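Local coordinates for protein beta-glucosidase (Chaetomella raphigera, PDB 6JXG) that probably hydrolyses terminal, non-reducing beta-D-glucosyl residues to release beta-D-glucose, as a secreted family 3 glycoside hydrolase of cellulose breakdown, at residues A[120-123]-A[124-127]; A[134-137]-A[138-141]; A[395-398]-A[399-403]. One frame throughout, in Å; residues are numbered along the deposited sequence.

Contact 1 of 3, residues A[120-123]-A[124-127]; sequences AGRN and WEGF
Glu125 OE2 is gripped twice by a single arginine three residues earlier: Arg122 NE reaches it at 2.8 Å, and Arg122 NH2 reaches the same oxygen at 3.0 Å. The guanidinium thus offers its side, and OE2 lies in its plane. The carboxylate is turned 34° against that plane, and both nitrogens approach OE2 from one face, NE on the anti side and NH2 on the syn side. A bend at chi3 (79°) swings the arginine's end round to make this side-on salt bridge. The backbone beneath follows the same spacing, with Glu125 N bonded to Arg122 O at 2.9 Å and Gly126 N to Asn123 O at 3.0 Å, the i to i+3 pattern of a 3-10 turn. It overlaps the end of a type I turn from Ala120 to Asn123. Trp124 folds back over this turn, its NE1 making a weak bond to Gly121 O at 2.9 Å, while Glu125 CG packs on one face of the indole, toward the rim. Gly121 also binds Ser440 and Asp453 of the C-terminal domain, joining the two domains. The buried turn lies in the N-terminal domain loop between strand 105-106 and helix 131-147, onto which Phe127 packs.

Contact 2 of 3, residues A[134-137]-A[138-141]; sequences NGLA and MSNT
Asn134 and Met138, one turn apart on helix 131-147 of the N-terminal domain, lie side by side and point the same way, with Asn134 OD1 alongside Met138 CG at 3.5 Å. Bends at chi2 and chi3 then lead the methionine's end away from this contact. Leu136 and Asn140 make a second such pair, Leu136 CD1 resting 4.0 Å from Asn140 ND2. That amide, however, is turned to the backbone: ND2 donates to Leu136 O at 3.0 Å, with the oxygen near the amide plane. Asn140 N bonds to the same oxygen from the opposite face of its carbonyl plane. Thr141 repeats the theme. With OG1 anti to its own carbonyl carbon (chi1 -57°), the hydroxyl reaches back to Ala137 O at 2.7 Å, while Thr141 N binds that oxygen from the other face at 2.9 Å. Helix 184-191 touches Asn134 and Met138, and helix 84-100 meets Asn140 and Thr141. The polar groups of Asn140 and Thr141 thus fold back on the helix backbone, each donating to a carbonyl one turn earlier that already takes an N-H. Asn134 is split, its ND2 bonded to Ser128 O but its buried OD1 without a polar partner in the model.

Contact 3 of 3, residues A[395-398]-A[399-403]; sequences APLD and AITPL
The first turns of helix 396-406, in the C-terminal domain of this family 3 glycosidase, form the contact, with Ala395 at the N-cap position and Pro396 in the first turn. Ala399 N bonds only weakly to Ala395 O at 3.3 Å, whereas Ile400 N makes a firmer bond to Pro396 O at 2.9 Å. Asp398, third residue of the helix, turns back to the N-cap: its OD2 accepts from Ala395 N at 3.0 Å, the donor standing above the carboxylate plane. This is one half of a capping box; alanine has no side-chain acceptor for the other half. A carboxylate at this end of a helix would be expected to interact favourably with the helix dipole. One turn on, Leu397 O takes two donors from opposite faces of its plane, Thr401 N at 3.0 Å and Thr401 OG1 at 2.8 Å. A chi1 of -69° leaves OG1 beside the residue's own N, pointing back along the helix and against Leu397 CD1, 3.3 Å away. Ile400 lays CG1 and CD1 alongside the Pro396 carbonyl, its CD1 coming to 4.4 Å from Pro396 CB. At Pro402 the ladder is interrupted: proline has no N-H to give, and its CD lies 3.2 Å from Asp398 O instead, where the helix kinks. Pro396 and Ile400 pack on Phe435 of strand 431-438, Ala399 rests on helix 511-519, and Leu397 and Thr401 face Leu413 and Leu411 of strand 410-414, an outermost strand of the domain's mixed sheet.

All three contacts are local, yet their chemistry follows their place in the fold. Contacts 1 and 2 are buried within the N-terminal domain and touch through Phe127, whose ring closes the loop of the first against the helix of the second. Contact 3 belongs to the C-terminal domain, is partly exposed and stands apart, its nearest atoms about 17 Å from contact 1 and about 24 Å from contact 2. Deep inside, contact 1 pairs opposite charges round a 3-10 turn, while contact 2 relies on neutral side chains. Contacts 2 and 3 each have a threonine whose hydroxyl joins its own N-H on one carbonyl oxygen, but prolines shape contact 3 alone, and its aspartate lies exposed.

Contact 1 of 3, residues A[120-123]-A[124-127]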
# COMPACT_ATOMS: atom_id res chain seq x y z
N ALA A 120 -10.40 -8.88 1.31
CA ALA A 120 -9.62 -8.81 2.53
C ALA A 120 -9.46 -7.40 3.09
O ALA A 120 -9.40 -6.37 2.37
CB ALA A 120 -8.31 -9.56 2.38
N GLY A 121 -9.53 -7.30 4.41
CA GLY A 121 -9.90 -6.01 5.00
C GLY A 121 -8.83 -4.92 5.05
O GLY A 121 -9.18 -3.75 5.25
N ARG A 122 -7.55 -5.29 4.91
CA ARG A 122 -6.47 -4.30 5.02
C ARG A 122 -5.79 -3.97 3.69
O ARG A 122 -4.76 -3.28 3.66
CB ARG A 122 -5.45 -4.81 6.01
CG ARG A 122 -6.02 -4.92 7.41
CD ARG A 122 -4.94 -5.45 8.35
NE ARG A 122 -4.03 -4.32 8.70
CZ ARG A 122 -3.05 -4.38 9.60
NH1 ARG A 122 -2.79 -5.52 10.23
NH2 ARG A 122 -2.33 -3.30 9.87
N ASN A 123 -6.37 -4.39 2.60
CA ASN A 123 -5.67 -4.27 1.30
C ASN A 123 -5.42 -2.82 0.88
O ASN A 123 -4.42 -2.51 0.32
CB ASN A 123 -6.42 -5.03 0.19
CG ASN A 123 -6.49 -6.51 0.44
OD1 ASN A 123 -5.78 -7.04 1.25
ND2 ASN A 123 -7.31 -7.20 -0.35
N TRP A 124 -6.34 -1.97 1.22
CA TRP A 124 -6.19 -0.50 1.11
C TRP A 124 -4.97 0.14 1.74
O TRP A 124 -4.47 1.19 1.24
CB TRP A 124 -7.46 0.22 1.61
CG TRP A 124 -7.79 -0.03 3.01
CD1 TRP A 124 -8.50 -1.07 3.51
CD2 TRP A 124 -7.27 0.71 4.13
NE1 TRP A 124 -8.55 -0.96 4.90
CE2 TRP A 124 -7.79 0.11 5.29
CE3 TRP A 124 -6.47 1.85 4.26
CZ2 TRP A 124 -7.53 0.62 6.60
CZ3 TRP A 124 -6.17 2.36 5.58
CH2 TRP A 124 -6.71 1.75 6.72
N GLU A 125 -4.40 -0.51 2.76
CA GLU A 125 -3.18 -0.01 3.35
C GLU A 125 -1.95 -0.26 2.47
O GLU A 125 -0.90 0.44 2.62
CB GLU A 125 -2.89 -0.73 4.69
CG GLU A 125 -3.94 -0.63 5.78
CD GLU A 125 -3.38 -0.83 7.17
OE1 GLU A 125 -2.40 -0.13 7.57
OE2 GLU A 125 -3.93 -1.67 7.92
N GLY A 126 -2.07 -1.25 1.59
CA GLY A 126 -1.00 -1.71 0.75
C GLY A 126 -0.92 -1.07 -0.63
O GLY A 126 -1.46 -0.01 -0.86
N PHE A 127 -0.18 -1.75 -1.53
CA PHE A 127 0.29 -1.20 -2.78
C PHE A 127 -0.02 -2.11 -3.98
O PHE A 127 0.74 -2.17 -4.97
CB PHE A 127 1.80 -0.94 -2.72
CG PHE A 127 2.20 0.23 -1.86
CD1 PHE A 127 1.49 1.47 -1.91
CD2 PHE A 127 3.37 0.16 -1.12
CE1 PHE A 127 1.94 2.56 -1.19
CE2 PHE A 127 3.81 1.27 -0.38
CZ PHE A 127 3.11 2.43 -0.41

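Contact 2 of 3, residues A[134-137]-A[138-141]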
# COMPACT_ATOMS: atom_id res chain seq x y z
N ASN A 134 3.69 -2.81 -6.65
CA ASN A 134 3.84 -2.86 -5.20
C ASN A 134 5.28 -2.57 -4.75
O ASN A 134 5.56 -1.64 -3.96
CB ASN A 134 3.32 -4.19 -4.69
CG ASN A 134 3.08 -4.23 -3.19
OD1 ASN A 134 3.95 -3.87 -2.41
ND2 ASN A 134 1.86 -4.62 -2.80
N GLY A 135 6.21 -3.30 -5.32
CA GLY A 135 7.65 -3.08 -5.11
C GLY A 135 8.17 -1.67 -5.40
O GLY A 135 8.81 -1.14 -4.54
N LEU A 136 7.81 -1.05 -6.54
CA LEU A 136 8.17 0.35 -6.81
C LEU A 136 7.55 1.33 -5.79
O LEU A 136 8.20 2.30 -5.36
CB LEU A 136 7.82 0.78 -8.25
CG LEU A 136 8.96 0.64 -9.29
CD1 LEU A 136 10.21 1.50 -9.06
CD2 LEU A 136 9.38 -0.78 -9.38
N ALA A 137 6.32 1.07 -5.38
CA ALA A 137 5.70 1.88 -4.36
C ALA A 137 6.43 1.73 -2.99
O ALA A 137 6.68 2.75 -2.34
CB ALA A 137 4.22 1.59 -4.24
N MET A 138 6.78 0.51 -2.62
CA MET A 138 7.51 0.20 -1.42
C MET A 138 8.85 0.94 -1.40
O MET A 138 9.13 1.65 -0.42
CB MET A 138 7.76 -1.31 -1.21
CG MET A 138 6.57 -2.17 -0.82
SD MET A 138 5.81 -1.80 0.71
CE MET A 138 7.14 -2.21 1.84
N SER A 139 9.62 0.84 -2.50
CA SER A 139 10.97 1.40 -2.51
C SER A 139 10.91 2.92 -2.53
O SER A 139 11.64 3.58 -1.75
CB SER A 139 11.80 0.86 -3.70
OG SER A 139 11.19 1.20 -4.91
N ASN A 140 9.96 3.50 -3.24
CA ASN A 140 9.90 4.95 -3.25
C ASN A 140 9.38 5.49 -1.91
O ASN A 140 9.82 6.53 -1.47
CB ASN A 140 9.05 5.49 -4.42
CG ASN A 140 9.83 5.58 -5.68
OD1 ASN A 140 10.61 6.51 -5.88
ND2 ASN A 140 9.64 4.59 -6.55
N THR A 141 8.42 4.80 -1.29
CA THR A 141 7.93 5.23 0.04
C THR A 141 9.02 5.15 1.14
O THR A 141 9.22 6.06 1.92
CB THR A 141 6.73 4.37 0.48
OG1 THR A 141 5.67 4.48 -0.53
CG2 THR A 141 6.25 4.85 1.81

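Contact 3 of 3, residues A[395-398]-A[399-403]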
# COMPACT_ATOMS: atom_id res chain seq x y z
N ALA A 395 -14.87 17.22 2.57
CA ALA A 395 -15.86 16.37 1.95
C ALA A 395 -16.22 16.84 0.55
O ALA A 395 -16.04 18.00 0.24
CB ALA A 395 -17.10 16.30 2.80
N PRO A 396 -16.77 15.96 -0.29
CA PRO A 396 -17.11 16.42 -1.65
C PRO A 396 -17.96 17.72 -1.67
O PRO A 396 -17.68 18.64 -2.43
CB PRO A 396 -17.92 15.26 -2.20
CG PRO A 396 -17.28 14.06 -1.58
CD PRO A 396 -16.97 14.52 -0.13
N LEU A 397 -19.01 17.77 -0.85
CA LEU A 397 -19.87 18.96 -0.84
C LEU A 397 -19.15 20.24 -0.38
O LEU A 397 -19.45 21.36 -0.87
CB LEU A 397 -21.15 18.68 -0.02
CG LEU A 397 -22.15 19.84 -0.00
CD1 LEU A 397 -22.65 20.04 -1.44
CD2 LEU A 397 -23.27 19.57 0.96
N ASP A 398 -18.18 20.10 0.54
CA ASP A 398 -17.32 21.23 0.97
C ASP A 398 -16.66 21.85 -0.22
O ASP A 398 -16.57 23.06 -0.34
CB ASP A 398 -16.23 20.75 1.99
CG ASP A 398 -16.82 20.20 3.29
OD1 ASP A 398 -18.05 20.40 3.54
OD2 ASP A 398 -16.03 19.58 4.08
N ALA A 399 -16.08 21.03 -1.09
CA ALA A 399 -15.37 21.52 -2.28
C ALA A 399 -16.33 21.95 -3.40
O ALA A 399 -16.06 22.88 -4.11
CB ALA A 399 -14.44 20.48 -2.82
N ILE A 400 -17.41 21.23 -3.60
CA ILE A 400 -18.28 21.54 -4.72
C ILE A 400 -19.09 22.85 -4.53
O ILE A 400 -19.20 23.63 -5.45
CB ILE A 400 -19.24 20.37 -4.95
CG1 ILE A 400 -18.44 19.16 -5.50
CG2 ILE A 400 -20.45 20.78 -5.80
CD1 ILE A 400 -19.25 17.89 -5.43
N THR A 401 -19.55 23.07 -3.31
CA THR A 401 -20.45 24.17 -3.01
C THR A 401 -19.93 25.50 -3.56
O THR A 401 -20.59 26.10 -4.41
CB THR A 401 -20.74 24.26 -1.51
OG1 THR A 401 -21.53 23.14 -1.15
CG2 THR A 401 -21.50 25.58 -1.17
N PRO A 402 -18.70 25.92 -3.18
CA PRO A 402 -18.27 27.22 -3.74
C PRO A 402 -18.14 27.24 -5.26
O PRO A 402 -18.38 28.28 -5.89
CB PRO A 402 -16.93 27.49 -3.06
CG PRO A 402 -16.53 26.27 -2.31
CD PRO A 402 -17.66 25.27 -2.39
N LEU A 403 -17.76 26.10 -5.84
CA LEU A 403 -17.49 26.02 -7.25
C LEU A 403 -18.81 26.12 -8.05
O LEU A 403 -18.89 26.81 -9.11
CB LEU A 403 -16.75 24.71 -7.62
CG LEU A 403 -15.32 24.57 -7.12
CD1 LEU A 403 -14.79 23.17 -7.43
CD2 LEU A 403 -14.38 25.62 -7.75